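Local coordinates for MlnE (Bacillus amyloliquefaciens subsp. plantarum, PDB 5D2E), which probably reduces beta-keto intermediates with NADPH, through its N-terminal B-type ketoreductase region, on the polyketide assembly line that builds macrolactin, at residues 443-448 and 493-498. Residues are numbered along the deposited sequence; the frame is centred on the assembly and turned at random.
Sequences KTLSIN and SQLAVI
N448 and Q494 meet amide to amide on one face of a parallel strand pair, their planes turned 51° apart. Q494 is extended, CG anti to its backbone N (chi1 -179°), and this length carries NE2 to N448 OD1 at 2.8 Å in a nearly straight bond. N448 ND2 gives its hydrogens to D429 of helix 419-437 and to S408 O on strand 402-408, so both ends of this buried amide are used and its flip is settled. S446, small and polar, fits the same face, where its OG reaches D429.

Between the backbones, S446 and N448 bond in both directions: S446 N to S493 O, L495 N to S446 O, N448 N to L495 O at 2.8 Å, and V497 N to N448 O. The strands come closer at N448 and A496, CA to CA 4.3 Å, which suits a residue as small as alanine; A496 CB lies 3.9 Å from N448 CB.

The other face is apolar. I447 CG2 lies alongside V497 CG2 at 3.9 Å, and L445 CD1 only grazes L495 CD1 at 4.3 Å; helix 477-488 covers these leucines and I447. Packing is looser at the start, where partly exposed T444 turns to R435 and the S493 side chain meets T444 O through CB.

Strand 494-499 thus extends the Rossmann-type sheet beyond strand 443-453, and the bonds on N448 probably hold its amide in one orientation, its side chain about 8 Å from the bound NADP.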
ATOM      1  N   LYS A 443     -12.316  -8.859 -12.948  1.00 30.95           N
ATOM      2  CA  LYS A 443     -11.652  -7.588 -12.824  1.00 32.05           C
ATOM      3  C   LYS A 443     -11.010  -7.502 -11.434  1.00 30.83           C
ATOM      4  O   LYS A 443     -11.636  -7.912 -10.427  1.00 34.06           O
ATOM      5  CB  LYS A 443     -12.626  -6.439 -13.061  1.00 35.48           C
ATOM      6  CG  LYS A 443     -11.944  -5.081 -12.888  1.00 40.37           C
ATOM      7  CD  LYS A 443     -12.372  -3.991 -13.845  1.00 48.44           C
ATOM      8  CE  LYS A 443     -11.364  -2.857 -13.884  1.00 45.15           C
ATOM      9  NZ  LYS A 443     -10.114  -3.003 -14.662  1.00 47.80           N
ATOM     10  N   THR A 444      -9.743  -7.117 -11.417  1.00 27.00           N
ATOM     11  CA  THR A 444      -9.003  -6.825 -10.194  1.00 25.61           C
ATOM     12  C   THR A 444      -8.758  -5.322 -10.181  1.00 27.21           C
ATOM     13  O   THR A 444      -8.300  -4.760 -11.159  1.00 27.63           O
ATOM     14  CB  THR A 444      -7.659  -7.576 -10.186  1.00 26.84           C
ATOM     15  OG1 THR A 444      -7.945  -8.940  -9.969  1.00 30.93           O
ATOM     16  CG2 THR A 444      -6.772  -7.109  -9.050  1.00 30.15           C
ATOM     17  N   LEU A 445      -9.105  -4.642  -9.064  1.00 27.30           N
ATOM     18  CA  LEU A 445      -8.911  -3.211  -9.018  1.00 27.37           C
ATOM     19  C   LEU A 445      -8.685  -2.770  -7.575  1.00 25.60           C
ATOM     20  O   LEU A 445      -9.353  -3.260  -6.663  1.00 26.65           O
ATOM     21  CB  LEU A 445     -10.153  -2.529  -9.533  1.00 30.87           C
ATOM     22  CG  LEU A 445     -10.219  -1.025  -9.400  1.00 29.55           C
ATOM     23  CD1 LEU A 445      -9.172  -0.316 -10.224  1.00 29.74           C
ATOM     24  CD2 LEU A 445     -11.584  -0.491  -9.794  1.00 35.39           C
ATOM     25  N   SER A 446      -7.699  -1.898  -7.388  1.00 25.64           N
ATOM     26  CA  SER A 446      -7.512  -1.207  -6.159  1.00 25.08           C
ATOM     27  C   SER A 446      -7.795   0.247  -6.456  1.00 25.95           C
ATOM     28  O   SER A 446      -7.196   0.805  -7.369  1.00 26.70           O
ATOM     29  CB  SER A 446      -6.051  -1.324  -5.645  1.00 25.26           C
ATOM     30  OG  SER A 446      -5.906  -0.723  -4.323  1.00 29.08           O
ATOM     31  N   ILE A 447      -8.680   0.865  -5.639  1.00 25.65           N
ATOM     32  CA  ILE A 447      -9.003   2.276  -5.783  1.00 25.78           C
ATOM     33  C   ILE A 447      -8.423   3.105  -4.635  1.00 24.17           C
ATOM     34  O   ILE A 447      -8.756   2.849  -3.478  1.00 26.59           O
ATOM     35  CB  ILE A 447     -10.527   2.514  -5.807  1.00 27.88           C
ATOM     36  CG1 ILE A 447     -11.171   1.711  -6.912  1.00 30.32           C
ATOM     37  CG2 ILE A 447     -10.805   4.009  -5.938  1.00 30.35           C
ATOM     38  CD1 ILE A 447     -12.711   1.648  -6.869  1.00 31.17           C
ATOM     39  N   ASN A 448      -7.554   4.062  -4.946  1.00 23.39           N
ATOM     40  CA  ASN A 448      -7.006   4.910  -3.913  1.00 24.83           C
ATOM     41  C   ASN A 448      -8.021   6.096  -3.685  1.00 26.76           C
ATOM     42  O   ASN A 448      -7.962   7.161  -4.368  1.00 26.43           O
ATOM     43  CB  ASN A 448      -5.712   5.476  -4.321  1.00 26.72           C
ATOM     44  CG  ASN A 448      -4.642   4.405  -4.593  1.00 28.23           C
ATOM     45  OD1 ASN A 448      -4.348   4.132  -5.740  1.00 29.01           O
ATOM     46  ND2 ASN A 448      -4.028   3.882  -3.545  1.00 27.45           N
ATOM     47  N   SER A 493      -5.602  -1.467 -13.365  1.00 31.64           N
ATOM     48  CA  SER A 493      -5.864  -2.263 -12.149  1.00 31.27           C
ATOM     49  C   SER A 493      -5.623  -1.459 -10.862  1.00 27.39           C
ATOM     50  O   SER A 493      -5.912  -1.964  -9.770  1.00 27.45           O
ATOM     51  CB  SER A 493      -5.070  -3.570 -12.199  1.00 32.82           C
ATOM     52  OG  SER A 493      -3.727  -3.280 -12.191  1.00 39.22           O
ATOM     53  N   GLN A 494      -5.058  -0.272 -10.984  1.00 25.97           N
ATOM     54  CA  GLN A 494      -4.965   0.674  -9.861  1.00 27.87           C
ATOM     55  C   GLN A 494      -5.364   2.056 -10.343  1.00 28.08           C
ATOM     56  O   GLN A 494      -4.783   2.579 -11.337  1.00 29.23           O
ATOM     57  CB  GLN A 494      -3.564   0.791  -9.287  1.00 29.29           C
ATOM     58  CG  GLN A 494      -3.507   1.794  -8.078  1.00 32.88           C
ATOM     59  CD  GLN A 494      -2.090   2.032  -7.522  1.00 35.52           C
ATOM     60  OE1 GLN A 494      -1.123   1.445  -8.001  1.00 32.68           O
ATOM     61  NE2 GLN A 494      -1.972   2.904  -6.551  1.00 33.71           N
ATOM     62  N   LEU A 495      -6.354   2.657  -9.669  1.00 27.00           N
ATOM     63  CA  LEU A 495      -6.781   4.012  -9.995  1.00 27.53           C
ATOM     64  C   LEU A 495      -6.927   4.833  -8.713  1.00 25.91           C
ATOM     65  O   LEU A 495      -7.398   4.315  -7.716  1.00 29.54           O
ATOM     66  CB  LEU A 495      -8.127   3.989 -10.757  1.00 30.18           C
ATOM     67  CG  LEU A 495      -8.047   3.468 -12.218  1.00 28.91           C
ATOM     68  CD1 LEU A 495      -9.444   3.208 -12.717  1.00 33.44           C
ATOM     69  CD2 LEU A 495      -7.349   4.466 -13.126  1.00 30.37           C
ATOM     70  N   ALA A 496      -6.425   6.055  -8.753  1.00 26.58           N
ATOM     71  CA  ALA A 496      -6.573   7.018  -7.677  1.00 27.46           C
ATOM     72  C   ALA A 496      -7.676   8.037  -8.028  1.00 29.42           C
ATOM     73  O   ALA A 496      -7.755   8.532  -9.125  1.00 28.92           O
ATOM     74  CB  ALA A 496      -5.328   7.749  -7.420  1.00 28.68           C
ATOM     75  N   VAL A 497      -8.472   8.361  -7.022  1.00 32.72           N
ATOM     76  CA  VAL A 497      -9.560   9.321  -7.160  1.00 33.87           C
ATOM     77  C   VAL A 497      -9.169  10.507  -6.311  1.00 32.32           C
ATOM     78  O   VAL A 497      -8.885  10.341  -5.137  1.00 31.11           O
ATOM     79  CB  VAL A 497     -10.909   8.758  -6.711  1.00 35.50           C
ATOM     80  CG1 VAL A 497     -11.982   9.860  -6.856  1.00 34.40           C
ATOM     81  CG2 VAL A 497     -11.354   7.497  -7.475  1.00 36.57           C
ATOM     82  N   ILE A 498      -9.055  11.676  -6.939  1.00 27.92           N
ATOM     83  CA  ILE A 498      -8.712  12.913  -6.281  1.00 31.01           C
ATOM     84  C   ILE A 498      -9.810  13.986  -6.583  1.00 33.68           C
ATOM     85  O   ILE A 498     -10.182  14.230  -7.737  1.00 34.03           O
ATOM     86  CB  ILE A 498      -7.335  13.435  -6.692  1.00 34.26           C
ATOM     87  CG1 ILE A 498      -6.284  12.290  -6.637  1.00 33.20           C
ATOM     88  CG2 ILE A 498      -6.918  14.541  -5.735  1.00 37.58           C
ATOM     89  CD1 ILE A 498      -4.931  12.768  -7.047  1.00 35.64           C
TER